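Long-range contacts in AlyQ (Persicobacter sp. CCB-QB2, PDB 5XNR), which is a multidomain alginate lyase that probably depolymerises alginate by beta-elimination in a jelly-roll catalytic domain, which is joined to a family 32 carbohydrate-binding module: residues G312-Y317 and Y345-N350; T255-D260 and F307-G312; S289-K294 and I338-N343; D267-R272 and A280-G285. All blocks are in the same frame, centred on the assembly; numbering follows the deposited sequence.

Contact 1: G312-Y317 and Y345-N350; sequences GKHYLY and YVMDLN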
loop_
_atom_site.group_PDB
_atom_site.type_symbol
_atom_site.label_atom_id
_atom_site.label_comp_id
_atom_site.label_asym_id
_atom_site.label_seq_id
_atom_site.Cartn_x
_atom_site.Cartn_y
_atom_site.Cartn_z
ATOM N N GLY A 312 26.697 -0.254 -19.997
ATOM C CA GLY A 312 26.485 1.177 -20.185
ATOM C C GLY A 312 25.046 1.534 -20.544
ATOM O O GLY A 312 24.632 2.668 -20.308
ATOM N N LYS A 313 24.278 0.606 -21.128
ATOM C CA LYS A 313 22.880 0.864 -21.493
ATOM C C LYS A 313 21.998 0.699 -20.263
ATOM O O LYS A 313 21.988 -0.382 -19.685
ATOM C CB LYS A 313 22.334 -0.102 -22.548
ATOM C CG LYS A 313 22.984 -0.004 -23.917
ATOM C CD LYS A 313 22.021 0.097 -25.094
ATOM C CE LYS A 313 22.783 0.433 -26.361
ATOM N NZ LYS A 313 22.015 0.175 -27.596
ATOM N N HIS A 314 21.247 1.765 -19.937
ATOM C CA HIS A 314 20.377 1.859 -18.774
ATOM C C HIS A 314 18.926 1.654 -19.206
ATOM O O HIS A 314 18.425 2.462 -19.986
ATOM C CB HIS A 314 20.515 3.243 -18.127
ATOM C CG HIS A 314 21.835 3.503 -17.494
ATOM N ND1 HIS A 314 23.020 3.302 -18.160
ATOM C CD2 HIS A 314 22.151 3.959 -16.265
ATOM C CE1 HIS A 314 24.020 3.634 -17.359
ATOM N NE2 HIS A 314 23.507 4.046 -16.181
ATOM N N TYR A 315 18.259 0.619 -18.696
ATOM C CA TYR A 315 16.834 0.385 -19.004
ATOM C C TYR A 315 15.958 0.666 -17.758
ATOM O O TYR A 315 16.356 0.350 -16.622
ATOM C CB TYR A 315 16.606 -1.048 -19.501
ATOM C CG TYR A 315 17.407 -1.493 -20.701
ATOM C CD1 TYR A 315 18.686 -2.021 -20.573
ATOM C CD2 TYR A 315 16.853 -1.456 -21.973
ATOM C CE1 TYR A 315 19.405 -2.455 -21.677
ATOM C CE2 TYR A 315 17.565 -1.881 -23.084
ATOM C CZ TYR A 315 18.845 -2.391 -22.941
ATOM O OH TYR A 315 19.531 -2.819 -24.048
ATOM N N LEU A 316 14.749 1.220 -17.972
ATOM C CA LEU A 316 13.801 1.536 -16.898
ATOM C C LEU A 316 12.497 0.760 -17.077
ATOM O O LEU A 316 11.816 0.911 -18.080
ATOM C CB LEU A 316 13.547 3.039 -16.918
ATOM C CG LEU A 316 12.476 3.547 -15.954
ATOM C CD1 LEU A 316 12.848 3.279 -14.500
ATOM C CD2 LEU A 316 12.249 5.031 -16.195
ATOM N N TYR A 317 12.170 -0.075 -16.095
ATOM C CA TYR A 317 10.922 -0.838 -16.098
ATOM C C TYR A 317 10.043 -0.319 -14.964
ATOM O O TYR A 317 10.547 -0.058 -13.892
ATOM C CB TYR A 317 11.149 -2.328 -15.824
ATOM C CG TYR A 317 12.047 -3.090 -16.770
ATOM C CD1 TYR A 317 13.422 -2.957 -16.729
ATOM C CD2 TYR A 317 11.523 -4.001 -17.676
ATOM C CE1 TYR A 317 14.247 -3.698 -17.566
ATOM C CE2 TYR A 317 12.333 -4.714 -18.551
ATOM C CZ TYR A 317 13.707 -4.574 -18.495
ATOM O OH TYR A 317 14.510 -5.290 -19.348
ATOM N N TYR A 345 16.109 1.837 -24.238
ATOM C CA TYR A 345 16.939 2.252 -23.111
ATOM C C TYR A 345 16.818 3.777 -22.956
ATOM O O TYR A 345 16.644 4.513 -23.932
ATOM C CB TYR A 345 18.407 1.866 -23.344
ATOM C CG TYR A 345 18.994 2.413 -24.622
ATOM C CD1 TYR A 345 19.495 3.705 -24.676
ATOM C CD2 TYR A 345 18.983 1.673 -25.800
ATOM C CE1 TYR A 345 19.994 4.246 -25.851
ATOM C CE2 TYR A 345 19.479 2.200 -26.987
ATOM C CZ TYR A 345 19.993 3.490 -27.013
ATOM O OH TYR A 345 20.477 4.037 -28.170
ATOM N N VAL A 346 16.911 4.250 -21.728
ATOM C CA VAL A 346 16.718 5.651 -21.426
ATOM C C VAL A 346 18.067 6.394 -21.423
ATOM O O VAL A 346 18.056 7.649 -21.500
ATOM C CB VAL A 346 15.993 5.806 -20.082
ATOM C CG1 VAL A 346 14.724 4.963 -20.039
ATOM C CG2 VAL A 346 16.901 5.486 -18.906
ATOM N N MET A 347 19.201 5.670 -21.305
ATOM C CA MET A 347 20.526 6.332 -21.271
ATOM C C MET A 347 21.623 5.304 -21.578
ATOM O O MET A 347 21.511 4.146 -21.220
ATOM C CB MET A 347 20.803 6.991 -19.911
ATOM C CG MET A 347 21.898 8.051 -19.949
ATOM S SD MET A 347 22.261 8.876 -18.354
ATOM C CE MET A 347 22.760 7.482 -17.351
ATOM N N ASP A 348 22.650 5.731 -22.302
ATOM C CA ASP A 348 23.857 4.918 -22.555
ATOM C C ASP A 348 25.043 5.728 -22.047
ATOM O O ASP A 348 25.286 6.835 -22.558
ATOM C CB ASP A 348 24.026 4.580 -24.036
ATOM C CG ASP A 348 24.926 3.384 -24.326
ATOM O OD1 ASP A 348 25.658 2.942 -23.403
ATOM O OD2 ASP A 348 24.905 2.905 -25.493
ATOM N N LEU A 349 25.723 5.215 -21.026
ATOM C CA LEU A 349 26.849 5.926 -20.453
ATOM C C LEU A 349 27.708 4.939 -19.666
ATOM O O LEU A 349 27.179 4.018 -19.065
ATOM C CB LEU A 349 26.330 7.042 -19.549
ATOM C CG LEU A 349 27.407 7.919 -18.912
ATOM C CD1 LEU A 349 27.900 8.983 -19.880
ATOM C CD2 LEU A 349 26.872 8.566 -17.646
ATOM N N ASN A 350 29.017 5.139 -19.691
ATOM C CA ASN A 350 29.929 4.264 -18.966
ATOM C C ASN A 350 30.605 5.054 -17.836
ATOM O O ASN A 350 31.027 6.225 -18.006
ATOM C CB ASN A 350 30.961 3.599 -19.892
ATOM C CG ASN A 350 30.351 2.520 -20.757
ATOM O OD1 ASN A 350 30.400 2.607 -21.987
ATOM N ND2 ASN A 350 29.730 1.532 -20.124
#
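His314 and Met347 are brought together by two torsions: the imidazole stands beside its own backbone N (chi1 -68°), while the thioether runs straight as far as SD and bends about CG-SD (chi3 60°). That turn places CE of Met347 over one face of the His314 ring, 3.8 Å from the centroid. The setting is the edge of an antiparallel sheet of the lyase sandwich, where a classic beta bulge sets both Val346 and Met347 opposite His314. The His314 backbone grips both: its N donates to Met347 O (2.7 Å), and its O accepts from Val346 N (2.9 Å). Gly312 O also takes two donors, Leu349 N and, at 2.8 Å, His314 ND1, which approach from opposite faces of the carbonyl plane. Glycine suits this corner because a CB would collide with Asn350 ND2 and with the preceding carbonyl. Putting a leucine in place of His314 would probably leave Gly312 O without its side-chain donor and Tyr351 OH without its NE2 partner, with no flat ring to seat Met347 CE. On the face carrying Lys313 and Asp348, a long aliphatic chain is useful: CD of Lys313 lies over the Tyr345 ring, 3.9 Å from its centroid, and NZ stays 4.5 Å from Asp348 OD2, beyond a salt bridge. Tyr345 CB in turn sits over one face of the Tyr315 ring, 3.8 Å from CE2.

Contact 2: T255-D260 and F307-G312; sequences TQIHGD and FEVING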
loop_
_atom_site.group_PDB
_atom_site.type_symbol
_atom_site.label_atom_id
_atom_site.label_comp_id
_atom_site.label_asym_id
_atom_site.label_seq_id
_atom_site.Cartn_x
_atom_site.Cartn_y
_atom_site.Cartn_z
ATOM N N THR A 255 14.592 5.037 -5.460
ATOM C CA THR A 255 15.672 4.130 -5.934
ATOM C C THR A 255 16.756 4.926 -6.661
ATOM O O THR A 255 16.417 5.864 -7.363
ATOM C CB THR A 255 15.079 3.064 -6.853
ATOM O OG1 THR A 255 13.935 2.565 -6.152
ATOM C CG2 THR A 255 16.057 1.957 -7.194
ATOM N N GLN A 256 18.034 4.542 -6.527
ATOM C CA GLN A 256 19.131 5.304 -7.171
ATOM C C GLN A 256 20.298 4.414 -7.606
ATOM O O GLN A 256 20.614 3.413 -6.950
ATOM C CB GLN A 256 19.765 6.321 -6.226
ATOM C CG GLN A 256 18.771 7.008 -5.316
ATOM C CD GLN A 256 19.483 7.853 -4.290
ATOM O OE1 GLN A 256 20.477 8.522 -4.591
ATOM N NE2 GLN A 256 18.967 7.806 -3.068
ATOM N N ILE A 257 20.929 4.828 -8.715
ATOM C CA ILE A 257 22.280 4.423 -9.086
ATOM C C ILE A 257 23.171 5.644 -8.837
ATOM O O ILE A 257 22.799 6.740 -9.276
ATOM C CB ILE A 257 22.375 3.965 -10.556
ATOM C CG1 ILE A 257 21.436 2.797 -10.849
ATOM C CG2 ILE A 257 23.807 3.613 -10.924
ATOM C CD1 ILE A 257 21.413 2.383 -12.295
ATOM N N HIS A 258 24.306 5.453 -8.150
ATOM C CA HIS A 258 25.232 6.541 -7.819
ATOM C C HIS A 258 26.629 6.211 -8.367
ATOM O O HIS A 258 27.037 5.051 -8.333
ATOM C CB HIS A 258 25.258 6.765 -6.299
ATOM C CG HIS A 258 25.229 8.198 -5.879
ATOM N ND1 HIS A 258 24.072 8.792 -5.359
ATOM C CD2 HIS A 258 26.200 9.153 -5.885
ATOM C CE1 HIS A 258 24.331 10.061 -5.082
ATOM N NE2 HIS A 258 25.642 10.308 -5.397
ATOM N N GLY A 259 27.320 7.223 -8.910
ATOM C CA GLY A 259 28.791 7.201 -9.214
ATOM C C GLY A 259 29.505 8.363 -8.524
ATOM O O GLY A 259 28.882 8.983 -7.644
ATOM N N ASP A 260 30.781 8.675 -8.874
ATOM C CA ASP A 260 31.489 9.874 -8.276
ATOM C C ASP A 260 30.967 11.177 -8.897
ATOM O O ASP A 260 30.844 11.304 -10.124
ATOM C CB ASP A 260 33.001 9.959 -8.515
ATOM C CG ASP A 260 33.830 8.753 -8.116
ATOM O OD1 ASP A 260 33.561 8.180 -7.032
ATOM O OD2 ASP A 260 34.751 8.409 -8.894
ATOM N N PHE A 307 15.916 -0.706 -12.382
ATOM C CA PHE A 307 16.993 -0.169 -13.183
ATOM C C PHE A 307 17.886 -1.347 -13.572
ATOM O O PHE A 307 18.211 -2.177 -12.718
ATOM C CB PHE A 307 17.815 0.876 -12.436
ATOM C CG PHE A 307 17.072 2.019 -11.796
ATOM C CD1 PHE A 307 15.762 2.326 -12.122
ATOM C CD2 PHE A 307 17.737 2.868 -10.926
ATOM C CE1 PHE A 307 15.109 3.391 -11.521
ATOM C CE2 PHE A 307 17.098 3.958 -10.348
ATOM C CZ PHE A 307 15.778 4.211 -10.637
ATOM N N GLU A 308 18.252 -1.428 -14.850
ATOM C CA GLU A 308 19.030 -2.548 -15.423
ATOM C C GLU A 308 20.149 -1.930 -16.258
ATOM O O GLU A 308 19.852 -1.194 -17.177
ATOM C CB GLU A 308 18.115 -3.420 -16.285
ATOM C CG GLU A 308 18.748 -4.628 -16.966
ATOM C CD GLU A 308 17.753 -5.444 -17.789
ATOM O OE1 GLU A 308 17.135 -4.856 -18.697
ATOM O OE2 GLU A 308 17.559 -6.643 -17.506
ATOM N N VAL A 309 21.409 -2.168 -15.905
ATOM C CA VAL A 309 22.508 -1.610 -16.665
ATOM C C VAL A 309 23.245 -2.764 -17.349
ATOM O O VAL A 309 23.622 -3.734 -16.700
ATOM C CB VAL A 309 23.455 -0.784 -15.780
ATOM C CG1 VAL A 309 24.556 -0.145 -16.613
ATOM C CG2 VAL A 309 22.708 0.267 -14.962
ATOM N N ILE A 310 23.404 -2.672 -18.658
ATOM C CA ILE A 310 24.071 -3.725 -19.438
ATOM C C ILE A 310 25.154 -3.069 -20.297
ATOM O O ILE A 310 24.842 -2.544 -21.344
ATOM C CB ILE A 310 23.050 -4.498 -20.305
ATOM C CG1 ILE A 310 21.892 -5.015 -19.447
ATOM C CG2 ILE A 310 23.725 -5.609 -21.114
ATOM C CD1 ILE A 310 20.968 -5.987 -20.149
ATOM N N ASN A 311 26.390 -3.057 -19.815
ATOM C CA ASN A 311 27.520 -2.481 -20.558
ATOM C C ASN A 311 27.217 -1.023 -20.940
ATOM O O ASN A 311 27.470 -0.598 -22.056
ATOM C CB ASN A 311 27.885 -3.353 -21.769
ATOM C CG ASN A 311 28.239 -4.781 -21.393
ATOM O OD1 ASN A 311 29.022 -4.998 -20.478
ATOM N ND2 ASN A 311 27.677 -5.758 -22.078
ATOM N N GLY A 312 26.697 -0.254 -19.997
ATOM C CA GLY A 312 26.485 1.177 -20.185
ATOM C C GLY A 312 25.046 1.534 -20.544
ATOM O O GLY A 312 24.632 2.668 -20.308
#
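Phe307 opens the second segment and carries most of the contact. Its CB points at the first segment, and chi1 -52° sets CG beside the backbone N, which leaves the flat ring between Thr255 and Ile257. The methyl CG2 of Thr255 then sits over one face, 4.2 Å from the ring centroid and offset toward the rim. Ile257 comes instead to the ring edge, its CG1 3.7 Å from CD2 of Phe307. The backbone is met as well, with Thr255 O 3.6 Å from CE2 of Phe307. Glu308 turns its CB away, as alternation along a strand requires, and its OE1 is hydrogen-bonded to Tyr317 OH. Val309 faces inward again: its CG2 and the CD1 of Ile257 meet tip to tip at 3.6 Å. Ile257 gets that far because its chain is extended at chi2 (175°), and CD1 also lies 3.9 Å from CB of Phe307. Branched aliphatic residues suit both places, since they fill a buried layer and have no polar group to satisfy. The axes of the short strand segments 256-258 and 307-310 come within 9.2 Å, their directions 37° apart, a separation of facing sheets and not of paired strands. Such an apolar interlayer is what a beta-sandwich of the jelly-roll type has at its core; the Gln256-Ile257-His258 sequence resembles the QIH motif of family 7 polysaccharide lyases.

Contact 3: S289-K294 and I338-N343; sequences SDLTIK and IKDGGN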
loop_
_atom_site.group_PDB
_atom_site.type_symbol
_atom_site.label_atom_id
_atom_site.label_comp_id
_atom_site.label_asym_id
_atom_site.label_seq_id
_atom_site.Cartn_x
_atom_site.Cartn_y
_atom_site.Cartn_z
ATOM N N SER A 289 17.860 14.961 -20.112
ATOM C CA SER A 289 16.660 15.556 -19.547
ATOM C C SER A 289 15.911 14.518 -18.689
ATOM O O SER A 289 16.027 13.314 -18.894
ATOM C CB SER A 289 15.798 16.180 -20.629
ATOM O OG SER A 289 15.224 15.188 -21.458
ATOM N N ASP A 290 15.206 15.005 -17.673
ATOM C CA ASP A 290 14.330 14.170 -16.850
ATOM C C ASP A 290 13.425 13.351 -17.772
ATOM O O ASP A 290 12.976 13.856 -18.773
ATOM C CB ASP A 290 13.450 15.014 -15.908
ATOM C CG ASP A 290 14.180 15.861 -14.866
ATOM O OD1 ASP A 290 15.361 15.575 -14.560
ATOM O OD2 ASP A 290 13.541 16.789 -14.332
ATOM N N LEU A 291 13.107 12.125 -17.399
ATOM C CA LEU A 291 12.162 11.320 -18.172
ATOM C C LEU A 291 10.959 10.902 -17.313
ATOM O O LEU A 291 11.076 10.196 -16.301
ATOM C CB LEU A 291 12.898 10.095 -18.712
ATOM C CG LEU A 291 12.092 9.210 -19.659
ATOM C CD1 LEU A 291 11.854 9.917 -20.987
ATOM C CD2 LEU A 291 12.827 7.894 -19.869
ATOM N N THR A 292 9.790 11.291 -17.778
ATOM C CA THR A 292 8.595 11.117 -17.034
ATOM C C THR A 292 8.150 9.659 -17.122
ATOM O O THR A 292 8.160 9.061 -18.194
ATOM C CB THR A 292 7.463 12.025 -17.533
ATOM O OG1 THR A 292 7.868 13.395 -17.421
ATOM C CG2 THR A 292 6.175 11.772 -16.767
ATOM N N ILE A 293 7.760 9.139 -15.970
ATOM C CA ILE A 293 7.167 7.825 -15.832
ATOM C C ILE A 293 5.642 7.969 -15.838
ATOM O O ILE A 293 4.987 7.323 -16.631
ATOM C CB ILE A 293 7.695 7.128 -14.560
ATOM C CG1 ILE A 293 9.224 7.069 -14.533
ATOM C CG2 ILE A 293 7.092 5.744 -14.434
ATOM C CD1 ILE A 293 9.834 6.650 -13.197
ATOM N N LYS A 294 5.126 8.838 -14.962
ATOM C CA LYS A 294 3.704 9.100 -14.757
ATOM C C LYS A 294 3.498 10.581 -14.397
ATOM O O LYS A 294 4.291 11.145 -13.669
ATOM C CB LYS A 294 3.169 8.294 -13.563
ATOM C CG LYS A 294 2.989 6.799 -13.770
ATOM C CD LYS A 294 1.560 6.365 -14.084
ATOM C CE LYS A 294 1.481 5.260 -15.127
ATOM N NZ LYS A 294 0.319 4.377 -14.876
ATOM N N ILE A 338 10.047 1.711 -19.852
ATOM C CA ILE A 338 9.790 3.106 -20.126
ATOM C C ILE A 338 10.759 3.506 -21.251
ATOM O O ILE A 338 11.969 3.668 -21.041
ATOM C CB ILE A 338 9.909 3.987 -18.859
ATOM C CG1 ILE A 338 8.701 3.879 -17.933
ATOM C CG2 ILE A 338 10.083 5.452 -19.227
ATOM C CD1 ILE A 338 8.154 2.511 -17.790
ATOM N N LYS A 339 10.198 3.638 -22.449
ATOM C CA LYS A 339 10.955 3.968 -23.632
ATOM C C LYS A 339 11.167 5.476 -23.713
ATOM O O LYS A 339 10.411 6.279 -23.187
ATOM C CB LYS A 339 10.237 3.507 -24.907
ATOM C CG LYS A 339 10.410 2.035 -25.265
ATOM C CD LYS A 339 9.292 1.144 -24.749
ATOM C CE LYS A 339 8.216 0.860 -25.780
ATOM N NZ LYS A 339 8.513 -0.362 -26.567
ATOM N N ASP A 340 12.209 5.820 -24.430
ATOM C CA ASP A 340 12.571 7.190 -24.669
ATOM C C ASP A 340 12.664 7.399 -26.178
ATOM O O ASP A 340 13.597 6.913 -26.818
ATOM C CB ASP A 340 13.896 7.537 -23.995
ATOM C CG ASP A 340 14.418 8.890 -24.415
ATOM O OD1 ASP A 340 13.621 9.875 -24.334
ATOM O OD2 ASP A 340 15.610 8.943 -24.817
ATOM N N GLY A 341 11.691 8.124 -26.726
ATOM C CA GLY A 341 11.512 8.158 -28.169
ATOM C C GLY A 341 11.489 6.743 -28.722
ATOM O O GLY A 341 10.686 5.906 -28.256
ATOM N N GLY A 342 12.411 6.453 -29.647
ATOM C CA GLY A 342 12.445 5.155 -30.328
ATOM C C GLY A 342 13.550 4.251 -29.812
ATOM O O GLY A 342 13.995 3.364 -30.529
ATOM N N ASN A 343 13.981 4.472 -28.571
ATOM C CA ASN A 343 15.034 3.685 -27.926
ATOM C C ASN A 343 14.434 2.879 -26.767
ATOM O O ASN A 343 13.662 3.429 -25.971
ATOM C CB ASN A 343 16.153 4.596 -27.408
ATOM C CG ASN A 343 17.061 5.142 -28.494
ATOM O OD1 ASN A 343 17.152 4.596 -29.590
ATOM N ND2 ASN A 343 17.795 6.189 -28.174
#
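A leucine methyl resting against a carboxylate is the odd feature here: CD1 of Leu291 lies 3.8 Å from OD1 of Asp340, approaching at a slant. The acid is not left without a mate, because its other oxygen, OD2, forms a salt bridge with Arg288 NH2. Asp340 can therefore spend one oxygen on a charge partner and let the other border an apolar group. The second methyl of Leu291, CD2, packs more conventionally on CG2 of Ile338 at 3.7 Å, the chains running alongside in opposite senses. Leu291 holds CG anti to the backbone N (chi1 -174°), and from there its forked end can serve Ile338 with one branch and Asp340 with the other. Ile293, which with Lys294 faces Leu278 in a classic beta bulge, adds a looser touch, CG2 to CG1 of Ile338 at 4.3 Å. Beyond Asp340 the chain reverses in a type II' beta turn ending at Asn343, and the backbones of these two residues are joined both ways, Asn343 N to Asp340 O at 3.0 Å and Asp340 N to Asn343 O at 3.2 Å. Gly341 occupies the turn position of positive phi (50°), which a residue without a side chain adopts easily. Thr292 turns its CB away, and its OG1 is bonded to His277 NE2. The loop 338-343, which follows helix 324-330, thus leans on strand 291-294 at the surface; that strand pairs with strand 277-281, while Ile338 and Ile293 both rest on Leu316 and Tyr318 of strand 313-319.

Contact 4: D267-R272 and A280-G285; sequences DAMVMR and ASFNGG. With PO4 (phosphate ion), chain E.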
loop_
_atom_site.group_PDB
_atom_site.type_symbol
_atom_site.label_atom_id
_atom_site.label_comp_id
_atom_site.label_asym_id
_atom_site.label_seq_id
_atom_site.Cartn_x
_atom_site.Cartn_y
_atom_site.Cartn_z
ATOM N N ASP A 267 24.582 11.174 -9.031
ATOM C CA ASP A 267 23.338 10.401 -8.979
ATOM C C ASP A 267 22.880 10.163 -10.424
ATOM O O ASP A 267 21.964 10.792 -10.922
ATOM C CB ASP A 267 22.297 11.089 -8.068
ATOM C CG ASP A 267 21.968 12.549 -8.399
ATOM O OD1 ASP A 267 22.903 13.305 -8.726
ATOM O OD2 ASP A 267 20.777 12.928 -8.321
ATOM N N ALA A 268 23.530 9.202 -11.056
ATOM C CA ALA A 268 23.440 8.929 -12.492
ATOM C C ALA A 268 21.994 8.657 -12.910
ATOM O O ALA A 268 21.560 9.069 -13.985
ATOM C CB ALA A 268 24.329 7.740 -12.835
ATOM N N MET A 269 21.268 7.937 -12.065
ATOM C CA MET A 269 19.929 7.519 -12.423
ATOM C C MET A 269 19.114 7.285 -11.149
ATOM O O MET A 269 19.446 6.379 -10.380
ATOM C CB MET A 269 19.963 6.234 -13.253
ATOM C CG MET A 269 18.600 5.838 -13.788
ATOM S SD MET A 269 18.691 4.419 -14.900
ATOM C CE MET A 269 16.963 4.076 -15.226
ATOM N N VAL A 270 18.070 8.104 -10.942
ATOM C CA VAL A 270 17.239 8.029 -9.736
ATOM C C VAL A 270 15.784 8.144 -10.156
ATOM O O VAL A 270 15.512 8.676 -11.184
ATOM C CB VAL A 270 17.578 9.096 -8.676
ATOM C CG1 VAL A 270 19.078 9.221 -8.468
ATOM C CG2 VAL A 270 16.981 10.457 -8.990
ATOM N N MET A 271 14.905 7.589 -9.339
ATOM C CA MET A 271 13.474 7.789 -9.441
ATOM C C MET A 271 13.097 8.914 -8.481
ATOM O O MET A 271 13.510 8.875 -7.332
ATOM C CB MET A 271 12.716 6.517 -9.062
ATOM C CG MET A 271 11.340 6.742 -8.466
ATOM S SD MET A 271 10.353 5.206 -8.374
ATOM C CE MET A 271 10.056 4.937 -10.120
ATOM N N ARG A 272 12.340 9.894 -8.975
ATOM C CA ARG A 272 12.002 11.102 -8.238
ATOM C C ARG A 272 10.493 11.347 -8.317
ATOM O O ARG A 272 9.877 11.045 -9.304
ATOM C CB ARG A 272 12.767 12.289 -8.821
ATOM C CG ARG A 272 12.792 13.497 -7.898
ATOM C CD ARG A 272 13.861 14.523 -8.217
ATOM N NE ARG A 272 13.597 15.784 -7.534
ATOM C CZ ARG A 272 14.528 16.586 -7.001
ATOM N NH1 ARG A 272 14.177 17.767 -6.519
ATOM N NH2 ARG A 272 15.798 16.219 -6.949
ATOM N N ALA A 280 12.300 9.808 -13.811
ATOM C CA ALA A 280 13.667 9.403 -13.655
ATOM C C ALA A 280 14.539 10.628 -13.923
ATOM O O ALA A 280 14.277 11.361 -14.877
ATOM C CB ALA A 280 13.957 8.269 -14.614
ATOM N N SER A 281 15.560 10.837 -13.098
ATOM C CA SER A 281 16.437 12.012 -13.233
ATOM C C SER A 281 17.902 11.583 -13.256
ATOM O O SER A 281 18.317 10.745 -12.461
ATOM C CB SER A 281 16.220 13.011 -12.122
ATOM O OG SER A 281 16.768 14.268 -12.487
ATOM N N PHE A 282 18.672 12.231 -14.117
ATOM C CA PHE A 282 19.996 11.766 -14.440
ATOM C C PHE A 282 20.997 12.868 -14.082
ATOM O O PHE A 282 21.233 13.745 -14.879
ATOM C CB PHE A 282 20.026 11.338 -15.910
ATOM C CG PHE A 282 18.934 10.377 -16.316
ATOM C CD1 PHE A 282 17.698 10.835 -16.749
ATOM C CD2 PHE A 282 19.140 9.004 -16.287
ATOM C CE1 PHE A 282 16.697 9.941 -17.119
ATOM C CE2 PHE A 282 18.143 8.108 -16.663
ATOM C CZ PHE A 282 16.919 8.576 -17.080
ATOM N N ASN A 283 21.564 12.805 -12.870
ATOM C CA ASN A 283 22.418 13.855 -12.279
ATOM C C ASN A 283 21.675 15.197 -12.337
ATOM O O ASN A 283 22.241 16.253 -12.700
ATOM C CB ASN A 283 23.813 13.901 -12.916
ATOM C CG ASN A 283 24.861 14.661 -12.117
ATOM O OD1 ASN A 283 24.582 15.201 -11.047
ATOM N ND2 ASN A 283 26.077 14.720 -12.643
ATOM N N GLY A 284 20.405 15.162 -11.938
ATOM C CA GLY A 284 19.593 16.373 -11.854
ATOM C C GLY A 284 19.610 17.152 -13.160
ATOM O O GLY A 284 19.763 18.361 -13.138
ATOM N N GLY A 285 19.505 16.444 -14.288
ATOM C CA GLY A 285 19.364 17.082 -15.586
ATOM C C GLY A 285 20.685 17.328 -16.313
ATOM O O GLY A 285 20.662 17.801 -17.446
HETATM P P PO4 E . 16.808 20.992 -5.853
HETATM O O1 PO4 E . 15.857 19.945 -5.331
HETATM O O2 PO4 E . 16.024 22.284 -6.044
HETATM O O3 PO4 E . 17.973 21.202 -4.878
HETATM O O4 PO4 E . 17.419 20.548 -7.166
HETATM O O HOH W 1 23.428 15.932 -8.833
#
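Ala268 O lies at the edge of the Phe282 ring, near its plane and 3.3 Å from CD2, while Met269 comes at the ring obliquely, CG 3.7 Å from CE2. The Met269 and Phe282 side chains run alongside in the same direction, and because the methionine chain is extended its SD makes an oblique Met-aromatic contact. The Asp267 carboxylate and the Asn283 amide are turned 73° apart. Their OD1 atoms, two acceptors, stand 3.4 Å from each other, and one water bonds to both, at 2.7 Å from Asp267 OD1. In-plane at the edge of the Arg272 guanidinium, O1 of a phosphate accepts from NH1 at 3.0 Å; Tyr210 and Lys249 also bond this ion, probably left by the crystallisation liquor. These groups lie on the antiparallel beta hairpin of strands 269-274 and 277-281 or just beyond its open end. Val270 and Ser281 form a hydrogen-bonded pair in it, Ser281 N to Val270 O being 2.9 Å. A classic bulge at Ala268 and Met269, opposite Ile257, interrupts the neighbouring strand pairing. An alanine at Phe282 would probably leave a gap beside Met269, with its chain freer to turn and Val346 and Leu291 without the ring they pack on. Past Phe282 the chain coils away through positive phi at Asn283 (53°) and Gly284, residues that tolerate it, and Asn283 N still donates to Asp267 O at 2.8 Å.

Contacts 1 and 2 have centres about 8 Å apart and share Gly312, where strand 302-310 turns into strand 313-319; Tyr315 N lies 2.9 Å from Glu308 O. Contact 4 joins contact 2 through adjacent strands, Ile257 N lying 2.7 Å from Met269 O, and joins contact 3 likewise, Leu291 O to Ala280 N at 2.8 Å. It meets contact 1 where Met269 SD comes 3.7 Å from His314 CD2. Contact 2 packs one sheet on the other; contacts 1 and 4 each join strands within a sheet. The QIH-like segment 256-258 of contact 2 probably borders the catalytic cleft, as in family 7 lyases, beside strand 269-274 of contact 4, whose Arg272 holds the phosphate.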